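Local coordinates for glycosylation Associate Protein 1 (Streptococcus agalactiae serotype V, PDB 6OYC) that probably takes part, within a complex of three Gap proteins, in the glycosylation and accessory Sec secretion of a bacterial surface protein, at residues E319-D325 / K350-Y356. Numbering follows the deposited sequence.
Sequences EIYFVVD and KVTFVSY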
loop_
_atom_site.group_PDB
_atom_site.type_symbol
_atom_site.label_atom_id
_atom_site.label_comp_id
_atom_site.label_asym_id
_atom_site.label_seq_id
_atom_site.Cartn_x
_atom_site.Cartn_y
_atom_site.Cartn_z
ATOM N N GLU A 319 -3.584 -23.270 -12.109
ATOM C CA GLU A 319 -2.380 -22.605 -11.637
ATOM C C GLU A 319 -2.459 -22.358 -10.135
ATOM O O GLU A 319 -3.408 -21.721 -9.642
ATOM C CB GLU A 319 -2.151 -21.297 -12.386
ATOM C CG GLU A 319 -0.754 -20.726 -12.169
ATOM C CD GLU A 319 -0.632 -19.272 -12.605
ATOM O OE1 GLU A 319 0.353 -18.612 -12.191
ATOM O OE2 GLU A 319 -1.512 -18.793 -13.363
ATOM N N ILE A 320 -1.461 -22.871 -9.417
ATOM C CA ILE A 320 -1.325 -22.687 -7.978
ATOM C C ILE A 320 -0.356 -21.539 -7.725
ATOM O O ILE A 320 0.769 -21.530 -8.249
ATOM C CB ILE A 320 -0.830 -23.975 -7.291
ATOM C CG1 ILE A 320 -1.784 -25.139 -7.556
ATOM C CG2 ILE A 320 -0.640 -23.751 -5.781
ATOM C CD1 ILE A 320 -1.453 -26.380 -6.773
ATOM N N TYR A 321 -0.785 -20.593 -6.895
ATOM C CA TYR A 321 -0.002 -19.424 -6.496
ATOM C C TYR A 321 0.532 -19.684 -5.088
ATOM O O TYR A 321 -0.223 -19.605 -4.116
ATOM C CB TYR A 321 -0.912 -18.192 -6.551
ATOM C CG TYR A 321 -0.328 -16.814 -6.271
ATOM C CD1 TYR A 321 -0.200 -16.334 -4.962
ATOM C CD2 TYR A 321 -0.001 -15.951 -7.315
ATOM C CE1 TYR A 321 0.300 -15.052 -4.717
ATOM C CE2 TYR A 321 0.490 -14.671 -7.072
ATOM C CZ TYR A 321 0.646 -14.232 -5.773
ATOM O OH TYR A 321 1.135 -12.972 -5.519
ATOM N N PHE A 322 1.826 -20.005 -4.971
ATOM C CA PHE A 322 2.401 -20.580 -3.748
ATOM C C PHE A 322 3.392 -19.614 -3.104
ATOM O O PHE A 322 4.523 -19.449 -3.591
ATOM C CB PHE A 322 3.075 -21.916 -4.058
ATOM C CG PHE A 322 3.358 -22.779 -2.841
ATOM C CD1 PHE A 322 4.250 -22.370 -1.857
ATOM C CD2 PHE A 322 2.768 -24.034 -2.711
ATOM C CE1 PHE A 322 4.534 -23.192 -0.760
ATOM C CE2 PHE A 322 3.049 -24.860 -1.606
ATOM C CZ PHE A 322 3.925 -24.429 -0.633
ATOM N N VAL A 323 2.989 -19.018 -1.986
ATOM C CA VAL A 323 3.833 -18.053 -1.287
ATOM C C VAL A 323 4.905 -18.807 -0.517
ATOM O O VAL A 323 4.590 -19.684 0.293
ATOM C CB VAL A 323 2.991 -17.166 -0.349
ATOM C CG1 VAL A 323 3.891 -16.236 0.509
ATOM C CG2 VAL A 323 1.990 -16.344 -1.155
ATOM N N VAL A 324 6.177 -18.468 -0.756
ATOM C CA VAL A 324 7.279 -19.175 -0.098
ATOM C C VAL A 324 7.912 -18.389 1.054
ATOM O O VAL A 324 8.685 -18.973 1.831
ATOM C CB VAL A 324 8.358 -19.591 -1.123
ATOM C CG1 VAL A 324 7.751 -20.533 -2.166
ATOM C CG2 VAL A 324 8.990 -18.351 -1.783
ATOM N N ASP A 325 7.581 -17.106 1.217
ATOM C CA ASP A 325 8.121 -16.299 2.310
ATOM C C ASP A 325 7.812 -16.900 3.681
ATOM O O ASP A 325 6.747 -17.475 3.914
ATOM C CB ASP A 325 7.556 -14.876 2.256
ATOM C CG ASP A 325 8.008 -14.127 1.029
ATOM O OD1 ASP A 325 9.184 -14.279 0.622
ATOM O OD2 ASP A 325 7.180 -13.411 0.448
ATOM N N LYS A 350 -0.045 -26.414 -12.430
ATOM C CA LYS A 350 1.211 -25.687 -12.507
ATOM C C LYS A 350 1.388 -24.910 -11.210
ATOM O O LYS A 350 0.406 -24.516 -10.577
ATOM C CB LYS A 350 1.231 -24.749 -13.711
ATOM C CG LYS A 350 0.927 -25.463 -15.025
ATOM C CD LYS A 350 1.174 -24.566 -16.228
ATOM C CE LYS A 350 1.025 -25.323 -17.545
ATOM N NZ LYS A 350 1.137 -24.401 -18.715
ATOM N N VAL A 351 2.635 -24.701 -10.798
ATOM C CA VAL A 351 2.907 -24.007 -9.543
ATOM C C VAL A 351 3.743 -22.766 -9.829
ATOM O O VAL A 351 4.830 -22.855 -10.414
ATOM C CB VAL A 351 3.601 -24.914 -8.511
ATOM C CG1 VAL A 351 3.908 -24.115 -7.217
ATOM C CG2 VAL A 351 2.737 -26.137 -8.193
ATOM N N THR A 352 3.238 -21.611 -9.416
ATOM C CA THR A 352 4.027 -20.383 -9.392
ATOM C C THR A 352 4.455 -20.107 -7.957
ATOM O O THR A 352 3.615 -19.787 -7.104
ATOM C CB THR A 352 3.244 -19.191 -9.928
ATOM O OG1 THR A 352 2.759 -19.480 -11.238
ATOM C CG2 THR A 352 4.134 -17.949 -9.952
ATOM N N PHE A 353 5.760 -20.207 -7.706
ATOM C CA PHE A 353 6.326 -19.807 -6.423
ATOM C C PHE A 353 6.451 -18.290 -6.354
ATOM O O PHE A 353 6.969 -17.647 -7.277
ATOM C CB PHE A 353 7.685 -20.458 -6.202
ATOM C CG PHE A 353 7.621 -21.947 -6.130
ATOM C CD1 PHE A 353 6.928 -22.568 -5.097
ATOM C CD2 PHE A 353 8.210 -22.729 -7.119
ATOM C CE1 PHE A 353 6.852 -23.946 -5.032
ATOM C CE2 PHE A 353 8.136 -24.109 -7.069
ATOM C CZ PHE A 353 7.466 -24.725 -6.024
ATOM N N VAL A 354 5.979 -17.726 -5.253
ATOM C CA VAL A 354 5.828 -16.287 -5.101
ATOM C C VAL A 354 6.649 -15.846 -3.899
ATOM O O VAL A 354 6.468 -16.364 -2.789
ATOM C CB VAL A 354 4.351 -15.906 -4.935
ATOM C CG1 VAL A 354 4.174 -14.375 -4.699
ATOM C CG2 VAL A 354 3.576 -16.393 -6.152
ATOM N N SER A 355 7.564 -14.905 -4.122
ATOM C CA SER A 355 8.337 -14.288 -3.053
ATOM C C SER A 355 8.059 -12.794 -3.063
ATOM O O SER A 355 8.263 -12.124 -4.087
ATOM C CB SER A 355 9.832 -14.558 -3.218
ATOM O OG SER A 355 10.587 -13.724 -2.362
ATOM N N TYR A 356 7.591 -12.280 -1.933
ATOM C CA TYR A 356 7.382 -10.856 -1.754
ATOM C C TYR A 356 8.597 -10.160 -1.139
ATOM O O TYR A 356 8.555 -8.944 -0.933
ATOM C CB TYR A 356 6.140 -10.610 -0.888
ATOM C CG TYR A 356 4.819 -11.127 -1.449
ATOM C CD1 TYR A 356 4.368 -10.742 -2.714
ATOM C CD2 TYR A 356 4.004 -11.980 -0.690
ATOM C CE1 TYR A 356 3.164 -11.208 -3.214
ATOM C CE2 TYR A 356 2.782 -12.443 -1.182
ATOM C CZ TYR A 356 2.376 -12.058 -2.446
ATOM O OH TYR A 356 1.172 -12.510 -2.940
#
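Ile320 and Phe322 join Lys350, Thr352 and Val354 in a parallel ladder, the strands at 26° and their axes 4.5 Å apart at closest. Ile320 N bonds Lys350 O, and Phe322 N bonds Thr352 O; Thr352 N and Val354 N return to Ile320 O and Phe322 O. Val324 N extends the series to Val354 O, at 2.9 Å. Just past the strands, Asp325 OD2 takes Tyr356 N on its syn lone pair, at 2.7 Å.

The phenol of Tyr321, its CG anti to the backbone N (chi1 -176°), rises from the sheet and leans toward the C-terminal strand ends. Val354 CG2 sits over the ring centre, 3.5 Å from the centroid, a CH-pi contact. Tyr321 OH and Tyr356 OH are hydrogen-bonded at 2.6 Å, and Tyr356 OH also bonds Thr438, which would help fix both phenols. Toward the N-terminal ends, on the same face, Thr352 OG1 donates to the anti side of Glu319 OE1 (2.7 Å), an oxygen shared with Arg420 in a salt bridge. On the reverse face Phe353 presents its edge to the face of Phe322 in an offset edge-to-face pair, centroids 5.8 Å apart.

This is the parallel pairing of a right-handed beta-alpha-beta unit in a Rossmann-like domain, consistent with the GT-B clan. Connecting helix 329-344 covers Phe322, Val351 and Phe353, helix 360-375 reaches Val324 and Phe353, and strands 426-428 and 406-409 flank the pair.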